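Side-chain contacts in demethyldecarbamoylnovobiocin O-methyltransferase (Streptomyces caeruleus, PDB 2WK1), which methylates the 4-hydroxyl of the noviose sugar with S-adenosyl-L-methionine, the penultimate step in making the antibiotic novobiocin: residues D40-I43 and K44-G48; L91-I94 and R95-E99; R125-L128 and R129-V133. All coordinates share one frame; numbering follows the deposited sequence.

Interaction 1: D40-I43 and K44-G48; sequences DLMI and KVLAG
L41 and V45, one helical turn apart, meet through a methyl branch each: CD1 of L41 lies 3.8 Å from CG2 of V45, and the two side chains slant across one another. V45 holds CG1 anti to its backbone N (chi1 179°), which leaves CG2 beside that nitrogen and lays it over the preceding turn. The methyl therefore also rests on L41 O, an oxygen already occupied by the V45 amide, with V45 N 2.9 Å from L41 O. L46 leans back in a similar way, its CG 3.2 Å from M42 O; the side chain of M42 was modelled in two conformers, so its own contact with L46 is doubtful. On the outer flank the aliphatic part of K44 lies alongside D40 O, CG to O 3.5 Å. The K44 chain runs extended and then bends at its last torsion (chi4 78°), where NZ makes a weak hydrogen bond to a water that donates to D40 O. All this occupies the end of helix 35-47, which G48 closes in a Schellman motif with positive phi and a bond from G48 N to V45 O of 3.0 Å. Farther out, the D40 carboxylate turns from K44 and forms a salt bridge with R95. I43 and A47 pack on helix 87-103, whereas L41 and V45 face their own counterparts in the second subunit of the homodimer.

Interaction 2: L91-I94 and R95-E99; sequences LENI and RQCVE
I94 and V98 come together through their first torsions: I94 (chi1 -68°) sends CG2 anti to its backbone N, and V98 (chi1 176°) leaves CG2 beside its own, so that I94 CG2 and V98 CG2 lie 4.0 Å apart. The two side chains run side by side and point the same way. On another flank SG of C97 lies 3.8 Å from ND2 of N93. The backbone of these residues is joined by a regular ladder of helical bonds, of which V98 N to I94 O is 2.9 Å long. The segment belongs to helix 87-103, one of the helices covering the central sheet of the Rossmann-like methyltransferase fold. N93 and C97 look toward strand 238-242, while I94 and V98 meet helix 119-130. R95 takes the side near helix 35-47. Its chain is extended from CG to NE, and the E99 carboxylate carbon lies in the guanidinium plane at its edge; a salt bridge forms there, its hydrogen bond weak, with R95 NE 3.4 Å from E99 OE1. NH2 of R95 is bonded to S36 OG, and with NH1 engaged by D40 the rotation of the guanidinium is probably well fixed. Toward solvent, a water weakly joins E92 O to Q96 OE1, 3.2 Å from the latter. E92 itself, the predicted proton acceptor of the active site, has its first side-chain bond pointing away from R95-E99.

Interaction 3: R125-L128 and R129-V133; sequences RGIL and RAHDV
L128 and V133 form the tight side of this turn. CD2 of L128 lies 3.9 Å from CG1 of V133, the side chains crossing at an angle, and the backbone reinforces the pair: V133 N reaches L128 O at 2.9 Å in an almost straight bond (N-H...O 173°). The same oxygen also receives a weak bond from H131 N, whose main partner is I127 O. H131 adds a second close spot. With CG beside its own backbone N (chi1 -68°), the imidazole lies alongside I127, CD2 3.8 Å from I127 CG2, and carries I127 O at its edge, near the ring plane, 3.2 Å from CD2. Its NE2 probably hydrogen-bonds to E99 OE2, which should hold the ring in this rotation.

R125 is itself buried, but it is tied to V133 through a water rather than by direct packing. It bends at chi2 and sets its guanidinium so that the water lies in its plane, at the edge; R125 NH1 is 2.9 Å from this water, which in turn donates to V133 O at 2.8 Å. R125 NH2 is engaged by D188 in a salt bridge, which probably offsets the nearby charge of R129. The solvent side belongs to R129 and D132. R129 is exposed, its guanidinium turned 53° from that of R125, and it packs against L37 of the second subunit. D132 pairs with R134. With its positive phi, D132 is the C' residue of a Schellman motif, here ending helix 119-130, the crossover helix of the beta-alpha-beta unit between strands 109-113 and 138-142.

In the fold
Interactions 1, 2 and 3 follow one another along the chain on helices 35-47, 87-103 and 119-130, with centres 12 to 15 Å apart. The three helices pack together, and apolar links join neighbouring contacts: I43 CD1 lies 4.0 Å from R95 CD between interactions 1 and 2, and I127 CG2 approaches V98 CG1 to 3.6 Å between interactions 2 and 3. Interactions 1 and 3 touch the second subunit, whereas interaction 2 does not. The cluster thus connects the dimer interface with helix 87-103, which carries the predicted proton acceptor E92 and whose L91 side chain lies about 6 Å from the bound S-adenosyl-L-homocysteine.

Interaction 1: D40-I43 and K44-G48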
ATOM      1  N   ASP A  40       4.867   8.530   2.976  1.00 11.25           N
ATOM      2  CA  ASP A  40       5.530   8.153   1.741  1.00 12.65           C
ATOM      3  C   ASP A  40       4.891   6.891   1.136  1.00 11.80           C
ATOM      4  O   ASP A  40       4.612   6.789  -0.075  1.00 12.44           O
ATOM      5  CB  ASP A  40       7.025   7.901   1.977  1.00 13.59           C
ATOM      6  CG  ASP A  40       7.843   9.156   2.228  1.00 19.82           C
ATOM      7  OD1 ASP A  40       7.364  10.288   2.041  1.00 24.73           O
ATOM      8  OD2 ASP A  40       9.036   8.984   2.613  1.00 27.55           O
ATOM      9  N   LEU A  41       4.657   5.904   1.984  1.00 11.08           N
ATOM     10  CA  LEU A  41       4.072   4.645   1.524  1.00 11.20           C
ATOM     11  C   LEU A  41       2.625   4.851   1.111  1.00 11.03           C
ATOM     12  O   LEU A  41       2.165   4.343   0.096  1.00 12.20           O
ATOM     13  CB  LEU A  41       4.192   3.571   2.608  1.00 11.39           C
ATOM     14  CG  LEU A  41       3.530   2.244   2.326  1.00 12.74           C
ATOM     15  CD1 LEU A  41       4.168   1.602   1.108  1.00 15.17           C
ATOM     16  CD2 LEU A  41       3.625   1.321   3.536  1.00 14.11           C
ATOM     17  N   MET A  42       1.894   5.638   1.870  1.00 10.20           N
ATOM     18  CA  MET A  42       0.540   5.885   1.494  1.00 11.11           C
ATOM     19  C   MET A  42       0.376   6.478   0.117  1.00 10.06           C
ATOM     20  O   MET A  42      -0.522   6.067  -0.622  1.00 10.47           O
ATOM     21  CB  MET A  42      -0.242   6.925   2.705  0.50 13.31           C
ATOM     22  CG  MET A  42      -1.629   7.097   2.281  0.50 13.67           C
ATOM     23  SD  MET A  42      -2.485   7.802   3.650  0.50 15.39           S
ATOM     24  CE  MET A  42      -2.780   6.547   4.650  0.50 15.69           C
ATOM     25  N   ILE A  43       1.235   7.445  -0.237  1.00 10.04           N
ATOM     26  CA  ILE A  43       1.174   8.030  -1.585  1.00  9.97           C
ATOM     27  C   ILE A  43       1.384   6.950  -2.652  1.00 10.39           C
ATOM     28  O   ILE A  43       0.658   6.897  -3.638  1.00 11.33           O
ATOM     29  CB  ILE A  43       2.158   9.207  -1.673  1.00 10.63           C
ATOM     30  CG1 ILE A  43       1.607  10.390  -0.836  1.00 11.79           C
ATOM     31  CG2 ILE A  43       2.401   9.592  -3.138  1.00 12.02           C
ATOM     32  CD1 ILE A  43       2.575  11.538  -0.623  1.00 15.33           C
ATOM     33  N   LYS A  44       2.360   6.080  -2.444  1.00 10.31           N
ATOM     34  CA  LYS A  44       2.636   5.009  -3.402  1.00 11.60           C
ATOM     35  C   LYS A  44       1.509   3.988  -3.521  1.00 10.90           C
ATOM     36  O   LYS A  44       1.212   3.458  -4.602  1.00 12.14           O
ATOM     37  CB  LYS A  44       3.906   4.254  -3.023  1.00 12.87           C
ATOM     38  CG  LYS A  44       5.164   5.054  -3.074  1.00 15.85           C
ATOM     39  CD  LYS A  44       6.307   4.242  -2.422  1.00 19.12           C
ATOM     40  CE  LYS A  44       7.688   4.635  -2.892  1.00 23.47           C
ATOM     41  NZ  LYS A  44       8.128   5.860  -2.249  1.00 24.42           N
ATOM     42  N   VAL A  45       0.856   3.709  -2.399  1.00 10.54           N
ATOM     43  CA  VAL A  45      -0.253   2.754  -2.389  1.00 11.96           C
ATOM     44  C   VAL A  45      -1.481   3.369  -3.064  1.00 10.98           C
ATOM     45  O   VAL A  45      -2.145   2.753  -3.878  1.00 10.74           O
ATOM     46  CB  VAL A  45      -0.596   2.265  -0.921  1.00 14.10           C
ATOM     47  CG1 VAL A  45      -1.742   1.318  -0.963  1.00 18.67           C
ATOM     48  CG2 VAL A  45       0.649   1.706  -0.222  1.00 17.11           C
ATOM     49  N   LEU A  46      -1.787   4.595  -2.697  1.00 10.17           N
ATOM     50  CA  LEU A  46      -2.991   5.234  -3.213  1.00 10.32           C
ATOM     51  C   LEU A  46      -3.001   5.356  -4.732  1.00 10.25           C
ATOM     52  O   LEU A  46      -4.043   5.173  -5.377  1.00 10.95           O
ATOM     53  CB  LEU A  46      -3.150   6.630  -2.586  1.00 10.35           C
ATOM     54  CG  LEU A  46      -3.618   6.627  -1.132  1.00 10.30           C
ATOM     55  CD1 LEU A  46      -3.372   8.000  -0.528  1.00 11.63           C
ATOM     56  CD2 LEU A  46      -5.076   6.237  -1.007  1.00 11.72           C
ATOM     57  N   ALA A  47      -1.844   5.683  -5.305  1.00 10.19           N
ATOM     58  CA  ALA A  47      -1.700   5.813  -6.760  1.00 10.58           C
ATOM     59  C   ALA A  47      -1.435   4.477  -7.431  1.00 10.78           C
ATOM     60  O   ALA A  47      -1.472   4.381  -8.654  1.00 11.65           O
ATOM     61  CB  ALA A  47      -0.588   6.775  -7.094  1.00 11.77           C
ATOM     62  N   GLY A  48      -1.141   3.453  -6.634  1.00 10.04           N
ATOM     63  CA  GLY A  48      -0.875   2.127  -7.170  1.00 10.98           C
ATOM     64  C   GLY A  48       0.486   1.930  -7.792  1.00 11.13           C
ATOM     65  O   GLY A  48       0.699   0.941  -8.513  1.00 12.96           O
TER
HETATM   66  O   HOH W   1       6.007   8.594  -1.832  1.00 25.21           O

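Interaction 2: L91-I94 and R95-E99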
ATOM      1  N   LEU A  91      -0.617  14.091  -5.522  1.00  8.75           N
ATOM      2  CA  LEU A  91      -0.681  13.613  -4.120  1.00  8.83           C
ATOM      3  C   LEU A  91       0.369  14.303  -3.255  1.00  9.70           C
ATOM      4  O   LEU A  91       0.090  14.700  -2.133  1.00  9.66           O
ATOM      5  CB  LEU A  91      -0.518  12.087  -4.057  1.00  9.29           C
ATOM      6  CG  LEU A  91      -1.699  11.240  -4.528  1.00  9.52           C
ATOM      7  CD1 LEU A  91      -1.244   9.799  -4.787  1.00 11.51           C
ATOM      8  CD2 LEU A  91      -2.884  11.276  -3.567  1.00 11.14           C
ATOM      9  N   GLU A  92       1.582  14.441  -3.792  1.00  9.98           N
ATOM     10  CA  GLU A  92       2.624  15.143  -3.064  1.00 10.75           C
ATOM     11  C   GLU A  92       2.246  16.601  -2.779  1.00  9.77           C
ATOM     12  O   GLU A  92       2.549  17.125  -1.716  1.00 10.89           O
ATOM     13  CB  GLU A  92       3.987  15.045  -3.781  1.00 12.15           C
ATOM     14  CG  GLU A  92       4.596  13.641  -3.714  1.00 15.70           C
ATOM     15  CD  GLU A  92       5.834  13.402  -4.605  1.00 22.64           C
ATOM     16  OE1 GLU A  92       6.020  14.102  -5.640  1.00 27.90           O
ATOM     17  OE2 GLU A  92       6.598  12.449  -4.292  1.00 25.39           O
ATOM     18  N   ASN A  93       1.559  17.245  -3.726  1.00  9.31           N
ATOM     19  CA  ASN A  93       1.045  18.595  -3.495  1.00  9.57           C
ATOM     20  C   ASN A  93       0.057  18.659  -2.339  1.00  9.16           C
ATOM     21  O   ASN A  93       0.099  19.577  -1.529  1.00  9.58           O
ATOM     22  CB  ASN A  93       0.424  19.126  -4.791  1.00 10.27           C
ATOM     23  CG  ASN A  93      -0.358  20.413  -4.591  1.00 10.74           C
ATOM     24  OD1 ASN A  93      -1.588  20.369  -4.540  1.00 12.04           O
ATOM     25  ND2 ASN A  93       0.339  21.538  -4.440  1.00 12.07           N
ATOM     26  N   ILE A  94      -0.857  17.695  -2.267  1.00  9.29           N
ATOM     27  CA  ILE A  94      -1.776  17.635  -1.117  1.00  9.05           C
ATOM     28  C   ILE A  94      -0.976  17.537   0.177  1.00  9.53           C
ATOM     29  O   ILE A  94      -1.233  18.253   1.144  1.00 11.10           O
ATOM     30  CB  ILE A  94      -2.729  16.436  -1.195  1.00  9.37           C
ATOM     31  CG1 ILE A  94      -3.698  16.621  -2.329  1.00  9.30           C
ATOM     32  CG2 ILE A  94      -3.510  16.244   0.134  1.00 10.17           C
ATOM     33  CD1 ILE A  94      -4.561  15.373  -2.603  1.00 10.92           C
ATOM     34  N   ARG A  95      -0.003  16.628   0.208  1.00  9.80           N
ATOM     35  CA  ARG A  95       0.806  16.466   1.403  1.00 10.72           C
ATOM     36  C   ARG A  95       1.506  17.761   1.803  1.00 11.61           C
ATOM     37  O   ARG A  95       1.514  18.126   2.983  1.00 11.90           O
ATOM     38  CB  ARG A  95       1.793  15.319   1.238  1.00 11.56           C
ATOM     39  CG  ARG A  95       2.605  15.057   2.495  1.00 14.68           C
ATOM     40  CD  ARG A  95       3.631  14.072   2.278  1.00 18.82           C
ATOM     41  NE  ARG A  95       4.505  13.905   3.406  1.00 20.48           N
ATOM     42  CZ  ARG A  95       5.435  12.959   3.435  1.00 22.65           C
ATOM     43  NH1 ARG A  95       5.577  12.142   2.397  1.00 25.13           N
ATOM     44  NH2 ARG A  95       6.180  12.815   4.517  1.00 24.44           N
ATOM     45  N   GLN A  96       2.124  18.421   0.829  1.00 11.18           N
ATOM     46  CA  GLN A  96       2.833  19.651   1.140  1.00 12.38           C
ATOM     47  C   GLN A  96       1.886  20.732   1.676  1.00 11.38           C
ATOM     48  O   GLN A  96       2.201  21.424   2.651  1.00 12.33           O
ATOM     49  CB  GLN A  96       3.595  20.145  -0.089  1.00 14.70           C
ATOM     50  CG  GLN A  96       4.749  19.240  -0.564  1.00 20.80           C
ATOM     51  CD  GLN A  96       5.960  19.123   0.347  1.00 29.90           C
ATOM     52  OE1 GLN A  96       5.976  18.321   1.290  1.00 35.76           O
ATOM     53  NE2 GLN A  96       7.029  19.848   0.000  1.00 36.28           N
ATOM     54  N   CYS A  97       0.733  20.901   1.044  1.00 10.85           N
ATOM     55  CA  CYS A  97      -0.216  21.920   1.493  1.00 11.04           C
ATOM     56  C   CYS A  97      -0.780  21.607   2.872  1.00 10.85           C
ATOM     57  O   CYS A  97      -0.871  22.497   3.713  1.00 11.43           O
ATOM     58  CB  CYS A  97      -1.349  22.086   0.464  1.00 11.26           C
ATOM     59  SG  CYS A  97      -0.872  22.835  -1.092  1.00 13.53           S
ATOM     60  N   VAL A  98      -1.188  20.359   3.082  1.00 10.39           N
ATOM     61  CA  VAL A  98      -1.770  20.006   4.373  1.00 10.19           C
ATOM     62  C   VAL A  98      -0.704  20.091   5.472  1.00 11.17           C
ATOM     63  O   VAL A  98      -0.977  20.627   6.554  1.00 11.42           O
ATOM     64  CB  VAL A  98      -2.439  18.617   4.361  1.00 10.52           C
ATOM     65  CG1 VAL A  98      -2.951  18.246   5.758  1.00 12.57           C
ATOM     66  CG2 VAL A  98      -3.598  18.590   3.354  1.00 11.23           C
ATOM     67  N   GLU A  99       0.504  19.593   5.209  1.00 11.08           N
ATOM     68  CA  GLU A  99       1.556  19.742   6.238  1.00 12.17           C
ATOM     69  C   GLU A  99       1.870  21.206   6.518  1.00 12.79           C
ATOM     70  O   GLU A  99       2.194  21.549   7.659  1.00 14.40           O
ATOM     71  CB  GLU A  99       2.802  18.926   5.912  1.00 12.78           C
ATOM     72  CG  GLU A  99       2.513  17.430   6.003  1.00 14.24           C
ATOM     73  CD  GLU A  99       3.710  16.544   5.859  1.00 18.36           C
ATOM     74  OE1 GLU A  99       4.644  16.892   5.113  1.00 21.72           O
ATOM     75  OE2 GLU A  99       3.715  15.491   6.509  1.00 20.79           O
TER
HETATM   76  O   HOH W   2       5.501  15.845  -0.649  1.00 35.95           O

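Interaction 3: R125-L128 and R129-V133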
ATOM      1  N   ARG A 125      -6.908  12.451   5.305  1.00  9.05           N
ATOM      2  CA  ARG A 125      -7.140  11.907   6.627  1.00  9.67           C
ATOM      3  C   ARG A 125      -5.889  11.254   7.196  1.00  9.73           C
ATOM      4  O   ARG A 125      -5.617  11.369   8.387  1.00  9.98           O
ATOM      5  CB  ARG A 125      -8.300  10.905   6.609  1.00 10.00           C
ATOM      6  CG  ARG A 125      -8.604  10.252   7.950  1.00 10.93           C
ATOM      7  CD  ARG A 125      -9.093  11.224   8.977  1.00 11.45           C
ATOM      8  NE  ARG A 125      -9.154  10.708  10.352  1.00 12.34           N
ATOM      9  CZ  ARG A 125      -8.203  10.868  11.261  1.00 11.79           C
ATOM     10  NH1 ARG A 125      -7.075  11.449  10.950  1.00 12.89           N
ATOM     11  NH2 ARG A 125      -8.409  10.494  12.513  1.00 15.61           N
ATOM     12  N   GLY A 126      -5.125  10.577   6.348  1.00  9.34           N
ATOM     13  CA  GLY A 126      -3.868   9.976   6.788  1.00  9.88           C
ATOM     14  C   GLY A 126      -2.839  10.976   7.261  1.00 10.09           C
ATOM     15  O   GLY A 126      -2.121  10.697   8.203  1.00 10.49           O
ATOM     16  N   ILE A 127      -2.759  12.137   6.618  1.00 10.09           N
ATOM     17  CA  ILE A 127      -1.814  13.162   7.042  1.00  9.78           C
ATOM     18  C   ILE A 127      -2.214  13.646   8.436  1.00 10.05           C
ATOM     19  O   ILE A 127      -1.367  13.816   9.310  1.00 10.96           O
ATOM     20  CB  ILE A 127      -1.758  14.315   6.041  1.00  9.82           C
ATOM     21  CG1 ILE A 127      -1.264  13.859   4.663  1.00 10.48           C
ATOM     22  CG2 ILE A 127      -0.858  15.414   6.589  1.00 11.73           C
ATOM     23  CD1 ILE A 127      -1.675  14.815   3.536  1.00 11.35           C
ATOM     24  N   LEU A 128      -3.512  13.860   8.651  1.00 10.12           N
ATOM     25  CA  LEU A 128      -3.970  14.252   9.981  1.00 11.07           C
ATOM     26  C   LEU A 128      -3.564  13.182  11.011  1.00 10.94           C
ATOM     27  O   LEU A 128      -3.084  13.494  12.097  1.00 12.72           O
ATOM     28  CB  LEU A 128      -5.473  14.480  10.027  1.00 11.93           C
ATOM     29  CG  LEU A 128      -6.007  15.627   9.159  1.00 11.35           C
ATOM     30  CD1 LEU A 128      -7.522  15.741   9.310  1.00 13.76           C
ATOM     31  CD2 LEU A 128      -5.342  16.982   9.456  1.00 14.20           C
ATOM     32  N   ARG A 129      -3.767  11.919  10.681  1.00 11.31           N
ATOM     33  CA  ARG A 129      -3.421  10.820  11.586  1.00 12.40           C
ATOM     34  C   ARG A 129      -1.927  10.788  11.888  1.00 12.35           C
ATOM     35  O   ARG A 129      -1.519  10.609  13.049  1.00 13.75           O
ATOM     36  CB  ARG A 129      -3.896   9.492  10.988  1.00 13.01           C
ATOM     37  CG  ARG A 129      -3.656   8.255  11.850  1.00 17.75           C
ATOM     38  CD  ARG A 129      -4.859   7.876  12.624  1.00 25.20           C
ATOM     39  NE  ARG A 129      -4.653   6.640  13.370  1.00 30.34           N
ATOM     40  CZ  ARG A 129      -4.006   6.546  14.531  1.00 34.78           C
ATOM     41  NH1 ARG A 129      -3.445   7.603  15.091  1.00 36.82           N
ATOM     42  NH2 ARG A 129      -3.897   5.358  15.125  1.00 37.15           N
ATOM     43  N   ALA A 130      -1.109  10.995  10.849  1.00 12.19           N
ATOM     44  CA  ALA A 130       0.338  10.942  10.998  1.00 13.23           C
ATOM     45  C   ALA A 130       0.826  11.993  11.965  1.00 14.17           C
ATOM     46  O   ALA A 130       1.842  11.781  12.639  1.00 16.58           O
ATOM     47  CB  ALA A 130       1.019  11.144   9.647  1.00 14.44           C
ATOM     48  N   HIS A 131       0.129  13.127  12.024  1.00 13.77           N
ATOM     49  CA  HIS A 131       0.533  14.236  12.875  1.00 14.97           C
ATOM     50  C   HIS A 131      -0.294  14.335  14.143  1.00 15.42           C
ATOM     51  O   HIS A 131      -0.204  15.332  14.854  1.00 17.27           O
ATOM     52  CB  HIS A 131       0.493  15.530  12.061  1.00 15.27           C
ATOM     53  CG  HIS A 131       1.530  15.577  10.986  1.00 17.66           C
ATOM     54  ND1 HIS A 131       2.843  15.943  11.232  1.00 26.10           N
ATOM     55  CD2 HIS A 131       1.453  15.318   9.665  1.00 16.41           C
ATOM     56  CE1 HIS A 131       3.525  15.887  10.100  1.00 25.97           C
ATOM     57  NE2 HIS A 131       2.707  15.498   9.133  1.00 21.21           N
ATOM     58  N   ASP A 132      -1.095  13.309  14.406  1.00 15.43           N
ATOM     59  CA  ASP A 132      -2.001  13.251  15.560  1.00 16.27           C
ATOM     60  C   ASP A 132      -2.855  14.502  15.721  1.00 15.99           C
ATOM     61  O   ASP A 132      -3.041  15.036  16.834  1.00 18.10           O
ATOM     62  CB  ASP A 132      -1.255  12.937  16.860  1.00 18.12           C
ATOM     63  CG  ASP A 132      -2.194  12.464  17.967  1.00 22.79           C
ATOM     64  OD1 ASP A 132      -3.291  11.916  17.680  1.00 26.19           O
ATOM     65  OD2 ASP A 132      -1.833  12.665  19.143  1.00 30.06           O
ATOM     66  N   VAL A 133      -3.427  14.945  14.600  1.00 14.04           N
ATOM     67  CA  VAL A 133      -4.312  16.084  14.598  1.00 14.48           C
ATOM     68  C   VAL A 133      -5.745  15.591  14.793  1.00 14.91           C
ATOM     69  O   VAL A 133      -6.262  14.840  13.969  1.00 16.50           O
ATOM     70  CB  VAL A 133      -4.204  16.879  13.287  1.00 14.41           C
ATOM     71  CG1 VAL A 133      -5.299  17.971  13.237  1.00 16.06           C
ATOM     72  CG2 VAL A 133      -2.829  17.453  13.123  1.00 16.43           C
TER
HETATM   73  O   HOH W   3      -5.930  12.066  13.547  1.00 16.09           O